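Local coordinates for protein oligogalacturonate lyase (Yersinia enterocolitica subsp. enterocolitica, PDB 3PE7) that probably cleaves short oligogalacturonides by beta-elimination in the cytoplasm, using a seven-bladed beta-propeller that carries a manganese site, at residues Thr32-Phe38 against Val351-Ser357; Gly299-Asp303 against His338-Trp342. All coordinates share one frame; numbering follows the deposited sequence.

Contact 1: Thr32-Phe38 against Val351-Ser357; sequences TCHRNYF and VTHPHPS. With MN (manganese (II) ion), chain B.
Y37 and F38 both pack obliquely against the same side of the H355 imidazole, neither as a stack nor edge-to-face, while H353 CB lies over its other face. The Y37 side chain lies beside that of H355 and points the same way, its CD1 edge 3.6 Å from H355 CE1, with the planes 73° apart. F38 instead crosses H355 at about a right angle and brings CD2 to within 4.0 Å of H355 CD2; the three rings form an aromatic cluster. With CG anti to its carbonyl carbon (chi1 -75°), H355 carries NE2 to the manganese ion at 2.1 Å. Across the ring ND1 donates, in the ring plane, to a water 2.7 Å away, which donates to R35 O. Together the metal and the water fix the rotation of the imidazole. R35 O also accepts from H34 ND1, which approaches from above the carbonyl plane, giving this oxygen two donors; H34 NE2 is hydrogen-bonded to T83 OG1. The R35 side chain bends twice and passes H355, placing H355 O over one face of its guanidinium. At the edge of that plane, NH2 makes a nearly straight hydrogen bond (169°) to S357 OG, whose 2.5 Å length is unusually short and doubtful; NH2 also donates to L366 O. At the other end H34 and T32 rest on V351 CG2, 4.1 Å from T32 CG2. H353 ND1, Q350 and H287 are further manganese ligands. Strands 33-34 and 357-358 are edge strands of two different sheets, the latter closed by N-terminal strands 12-15 and 22-25, so the contact ties neighbouring blades together.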
loop_
_atom_site.group_PDB
_atom_site.type_symbol
_atom_site.label_atom_id
_atom_site.label_comp_id
_atom_site.label_asym_id
_atom_site.label_seq_id
_atom_site.Cartn_x
_atom_site.Cartn_y
_atom_site.Cartn_z
ATOM N N THR A 32 -0.995 16.146 -11.527
ATOM C CA THR A 32 -0.493 15.040 -10.706
ATOM C C THR A 32 -1.641 14.188 -10.185
ATOM O O THR A 32 -2.510 14.676 -9.466
ATOM C CB THR A 32 0.375 15.563 -9.538
ATOM O OG1 THR A 32 1.545 16.170 -10.093
ATOM C CG2 THR A 32 0.767 14.432 -8.572
ATOM N N CYS A 33 -1.653 12.915 -10.593
ATOM C CA CYS A 33 -2.619 11.932 -10.089
ATOM C C CYS A 33 -1.855 10.660 -9.736
ATOM O O CYS A 33 -0.867 10.304 -10.390
ATOM C CB CYS A 33 -3.669 11.593 -11.154
ATOM S SG CYS A 33 -4.670 13.018 -11.679
ATOM N N HIS A 34 -2.299 9.966 -8.706
ATOM C CA HIS A 34 -1.597 8.750 -8.318
ATOM C C HIS A 34 -2.550 7.751 -7.702
ATOM O O HIS A 34 -3.591 8.113 -7.156
ATOM C CB HIS A 34 -0.485 9.064 -7.299
ATOM C CG HIS A 34 -1.022 9.554 -5.993
ATOM N ND1 HIS A 34 -1.398 8.697 -4.979
ATOM C CD2 HIS A 34 -1.334 10.803 -5.571
ATOM C CE1 HIS A 34 -1.862 9.409 -3.961
ATOM N NE2 HIS A 34 -1.847 10.687 -4.301
ATOM N N ARG A 35 -2.185 6.476 -7.792
ATOM C CA ARG A 35 -2.978 5.442 -7.130
ATOM C C ARG A 35 -2.683 5.401 -5.630
ATOM O O ARG A 35 -1.686 5.964 -5.176
ATOM C CB ARG A 35 -2.680 4.102 -7.798
ATOM C CG ARG A 35 -1.337 3.584 -7.372
ATOM C CD ARG A 35 -1.627 2.612 -6.212
ATOM N NE ARG A 35 -1.803 1.380 -6.874
ATOM C CZ ARG A 35 -2.561 0.333 -6.583
ATOM N NH1 ARG A 35 -3.375 0.219 -5.518
ATOM N NH2 ARG A 35 -2.470 -0.642 -7.462
ATOM N N ASN A 36 -3.529 4.720 -4.847
ATOM C CA ASN A 36 -3.308 4.584 -3.405
ATOM C C ASN A 36 -2.273 3.496 -3.079
ATOM O O ASN A 36 -1.721 2.870 -3.996
ATOM C CB ASN A 36 -4.649 4.349 -2.667
ATOM C CG ASN A 36 -5.223 2.934 -2.873
ATOM O OD1 ASN A 36 -6.094 2.495 -2.105
ATOM N ND2 ASN A 36 -4.771 2.242 -3.898
ATOM N N TYR A 37 -2.003 3.258 -1.802
ATOM C CA TYR A 37 -1.102 2.169 -1.447
ATOM C C TYR A 37 -1.682 0.820 -1.916
ATOM O O TYR A 37 -2.901 0.593 -1.847
ATOM C CB TYR A 37 -0.810 2.161 0.058
ATOM C CG TYR A 37 0.120 3.262 0.521
ATOM C CD1 TYR A 37 1.193 3.691 -0.267
ATOM C CD2 TYR A 37 -0.035 3.830 1.785
ATOM C CE1 TYR A 37 2.077 4.698 0.196
ATOM C CE2 TYR A 37 0.829 4.814 2.250
ATOM C CZ TYR A 37 1.876 5.243 1.460
ATOM O OH TYR A 37 2.720 6.230 1.936
ATOM N N PHE A 38 -0.806 -0.043 -2.409
ATOM C CA PHE A 38 -1.215 -1.248 -3.143
ATOM C C PHE A 38 -2.007 -2.269 -2.335
ATOM O O PHE A 38 -2.730 -3.086 -2.913
ATOM C CB PHE A 38 0.010 -1.945 -3.777
ATOM C CG PHE A 38 1.059 -2.349 -2.786
ATOM C CD1 PHE A 38 0.994 -3.579 -2.132
ATOM C CD2 PHE A 38 2.109 -1.471 -2.486
ATOM C CE1 PHE A 38 1.961 -3.945 -1.193
ATOM C CE2 PHE A 38 3.067 -1.821 -1.543
ATOM C CZ PHE A 38 2.999 -3.057 -0.903
ATOM N N VAL A 351 4.902 9.349 -4.280
ATOM C CA VAL A 351 3.974 9.678 -5.370
ATOM C C VAL A 351 4.341 9.029 -6.729
ATOM O O VAL A 351 3.451 8.641 -7.489
ATOM C CB VAL A 351 3.766 11.195 -5.469
ATOM C CG1 VAL A 351 5.010 11.905 -6.018
ATOM C CG2 VAL A 351 2.543 11.522 -6.303
ATOM N N THR A 352 5.642 8.878 -7.008
ATOM C CA THR A 352 6.055 8.244 -8.261
ATOM C C THR A 352 6.275 6.742 -8.133
ATOM O O THR A 352 6.682 6.111 -9.103
ATOM C CB THR A 352 7.349 8.879 -8.837
ATOM O OG1 THR A 352 8.333 8.971 -7.805
ATOM C CG2 THR A 352 7.057 10.288 -9.400
ATOM N N HIS A 353 6.002 6.166 -6.949
ATOM C CA HIS A 353 6.091 4.703 -6.792
ATOM C C HIS A 353 5.007 4.012 -7.626
ATOM O O HIS A 353 3.841 4.354 -7.508
ATOM C CB HIS A 353 5.964 4.310 -5.322
ATOM C CG HIS A 353 7.184 4.614 -4.517
ATOM N ND1 HIS A 353 7.450 4.004 -3.308
ATOM C CD2 HIS A 353 8.218 5.457 -4.754
ATOM C CE1 HIS A 353 8.600 4.457 -2.840
ATOM N NE2 HIS A 353 9.090 5.333 -3.701
ATOM N N PRO A 354 5.393 3.042 -8.475
ATOM C CA PRO A 354 4.344 2.393 -9.281
ATOM C C PRO A 354 3.278 1.687 -8.438
ATOM O O PRO A 354 2.093 1.762 -8.771
ATOM C CB PRO A 354 5.125 1.400 -10.152
ATOM C CG PRO A 354 6.515 2.071 -10.297
ATOM C CD PRO A 354 6.756 2.709 -8.950
ATOM N N HIS A 355 3.691 1.028 -7.351
ATOM C CA HIS A 355 2.753 0.392 -6.408
ATOM C C HIS A 355 1.740 -0.534 -7.124
ATOM O O HIS A 355 0.521 -0.381 -6.942
ATOM C CB HIS A 355 2.013 1.479 -5.578
ATOM C CG HIS A 355 2.867 2.108 -4.518
ATOM N ND1 HIS A 355 2.571 3.326 -3.950
ATOM C CD2 HIS A 355 4.009 1.688 -3.923
ATOM C CE1 HIS A 355 3.486 3.632 -3.046
ATOM N NE2 HIS A 355 4.372 2.655 -3.011
ATOM N N PRO A 356 2.249 -1.499 -7.910
ATOM C CA PRO A 356 1.305 -2.265 -8.731
ATOM C C PRO A 356 0.390 -3.184 -7.912
ATOM O O PRO A 356 0.790 -3.691 -6.855
ATOM C CB PRO A 356 2.223 -3.118 -9.617
ATOM C CG PRO A 356 3.484 -3.277 -8.821
ATOM C CD PRO A 356 3.650 -1.928 -8.129
ATOM N N SER A 357 -0.839 -3.353 -8.402
ATOM C CA SER A 357 -1.763 -4.371 -7.894
ATOM C C SER A 357 -2.608 -4.874 -9.070
ATOM O O SER A 357 -2.559 -4.293 -10.157
ATOM C CB SER A 357 -2.639 -3.843 -6.763
ATOM O OG SER A 357 -3.592 -2.910 -7.260
HETATM MN MN MN B . 6.243 2.770 -2.046
HETATM O O HOH W 1 0.826 5.367 -4.519
#

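Contact 2: Gly299-Asp303 against His338-Trp342; sequences GDGSD and HDTSW
Beside the manganese site, where strand 296-301 runs out of its propeller blade, G301 and D303 meet W342 of the loop that leads on to the next blade. The indole is layered between two partners. D303 lies over one face, its CB 3.6 Å from the centroid of the five-membered ring and 19° off the normal, a CH-pi contact, while T340 CG2 of the same loop sits over the opposite face. D303 CG lies between the backbone N and the carbonyl carbon (chi1 44°), which lays the carboxylate stacked on the indole, the planes only 18° apart. G301 O reaches two ring edges at once: it lies 3.3 Å from W342 CZ2 and 3.0 Å from H338 CE1, close to the plane of each ring. D300 adds looser packing, with CB 4.0 Å from H338 ND1 and OD1 4.0 Å from W342 CH2. Its main polar partner lies outside the two segments: OD1 accepts a hydrogen bond from ND1 of H287, a manganese ligand, which probably helps to orient that ring from the second shell. W342 also meets the ring of H353, another ligand, edge-to-face. H338 also packs on L322 of the adjacent strand 321-326 and on F367 of strand 364-369, joining the blade of 287-337 to the one that follows.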
loop_
_atom_site.group_PDB
_atom_site.type_symbol
_atom_site.label_atom_id
_atom_site.label_comp_id
_atom_site.label_asym_id
_atom_site.label_seq_id
_atom_site.Cartn_x
_atom_site.Cartn_y
_atom_site.Cartn_z
ATOM N N GLY A 299 5.477 -7.135 -9.216
ATOM C CA GLY A 299 6.478 -6.261 -8.594
ATOM C C GLY A 299 6.993 -5.218 -9.577
ATOM O O GLY A 299 6.939 -5.411 -10.783
ATOM N N ASP A 300 7.483 -4.112 -9.033
ATOM C CA ASP A 300 7.977 -2.999 -9.857
ATOM C C ASP A 300 9.484 -2.924 -9.821
ATOM O O ASP A 300 10.075 -2.683 -8.765
ATOM C CB ASP A 300 7.319 -1.649 -9.474
ATOM C CG ASP A 300 7.216 -1.397 -7.951
ATOM O OD1 ASP A 300 6.801 -0.266 -7.598
ATOM O OD2 ASP A 300 7.480 -2.289 -7.121
ATOM N N GLY A 301 10.114 -3.118 -10.983
ATOM C CA GLY A 301 11.594 -3.061 -11.064
ATOM C C GLY A 301 12.142 -1.821 -10.381
ATOM O O GLY A 301 11.633 -0.710 -10.572
ATOM N N SER A 302 13.206 -1.994 -9.594
ATOM C CA SER A 302 13.696 -0.908 -8.754
ATOM C C SER A 302 14.615 0.073 -9.458
ATOM O O SER A 302 15.284 -0.274 -10.440
ATOM C CB SER A 302 14.460 -1.480 -7.559
ATOM O OG SER A 302 13.548 -2.028 -6.632
ATOM N N ASP A 303 14.654 1.280 -8.899
ATOM C CA ASP A 303 15.701 2.260 -9.178
ATOM C C ASP A 303 17.064 1.751 -8.725
ATOM O O ASP A 303 17.158 0.822 -7.914
ATOM C CB ASP A 303 15.388 3.617 -8.510
ATOM C CG ASP A 303 14.889 3.499 -7.065
ATOM O OD1 ASP A 303 15.150 4.464 -6.303
ATOM O OD2 ASP A 303 14.229 2.491 -6.673
ATOM N N HIS A 338 6.962 0.232 -16.414
ATOM C CA HIS A 338 6.413 1.356 -15.645
ATOM C C HIS A 338 7.101 2.682 -16.030
ATOM O O HIS A 338 6.442 3.739 -16.090
ATOM C CB HIS A 338 6.443 1.085 -14.121
ATOM C CG HIS A 338 7.817 0.992 -13.527
ATOM N ND1 HIS A 338 8.332 -0.175 -13.010
ATOM C CD2 HIS A 338 8.760 1.940 -13.325
ATOM C CE1 HIS A 338 9.555 0.048 -12.553
ATOM N NE2 HIS A 338 9.834 1.331 -12.730
ATOM N N ASP A 339 8.406 2.629 -16.310
ATOM C CA ASP A 339 9.180 3.834 -16.706
ATOM C C ASP A 339 9.096 5.015 -15.726
ATOM O O ASP A 339 9.250 6.179 -16.132
ATOM C CB ASP A 339 8.774 4.317 -18.114
ATOM C CG ASP A 339 9.559 3.654 -19.223
ATOM O OD1 ASP A 339 10.775 3.386 -19.037
ATOM O OD2 ASP A 339 8.954 3.419 -20.292
ATOM N N THR A 340 8.863 4.746 -14.446
ATOM C CA THR A 340 8.843 5.848 -13.476
ATOM C C THR A 340 10.243 6.408 -13.248
ATOM O O THR A 340 11.233 5.683 -13.380
ATOM C CB THR A 340 8.140 5.483 -12.143
ATOM O OG1 THR A 340 7.705 6.692 -11.527
ATOM C CG2 THR A 340 9.069 4.755 -11.181
ATOM N N SER A 341 10.305 7.692 -12.915
ATOM C CA SER A 341 11.575 8.381 -12.640
ATOM C C SER A 341 12.001 8.220 -11.187
ATOM O O SER A 341 13.173 8.460 -10.850
ATOM C CB SER A 341 11.448 9.882 -12.947
ATOM O OG SER A 341 10.709 10.525 -11.915
ATOM N N TRP A 342 11.030 7.851 -10.341
ATOM C CA TRP A 342 11.193 7.800 -8.882
ATOM C C TRP A 342 11.398 9.167 -8.220
ATOM O O TRP A 342 11.726 9.243 -7.018
ATOM C CB TRP A 342 12.327 6.842 -8.495
ATOM C CG TRP A 342 12.140 5.450 -9.033
ATOM C CD1 TRP A 342 12.714 4.920 -10.163
ATOM C CD2 TRP A 342 11.351 4.398 -8.452
ATOM N NE1 TRP A 342 12.325 3.617 -10.331
ATOM C CE2 TRP A 342 11.497 3.264 -9.289
ATOM C CE3 TRP A 342 10.528 4.307 -7.318
ATOM C CZ2 TRP A 342 10.838 2.055 -9.035
ATOM C CZ3 TRP A 342 9.879 3.091 -7.063
ATOM C CH2 TRP A 342 10.036 1.992 -7.923
#

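The two contacts lie about 11 Å apart, centre to centre, and both segments of contact 2 fall, in sequence, between the two segments of contact 1. H338-W342 and V351-S357 belong to the same connection between strands 331-337 and 357-358, so one excursion serves both. They touch directly: T352 O and T340 OG1 are 2.7 Å apart, probably hydrogen-bonded, and P354 CD packs 3.3 Å from D300 OD1. Contact 1, about 8 Å from the chain centre, supplies two metal ligands and joins the first and last blades; contact 2, about 15 Å out, backs the same manganese site from the penultimate blade.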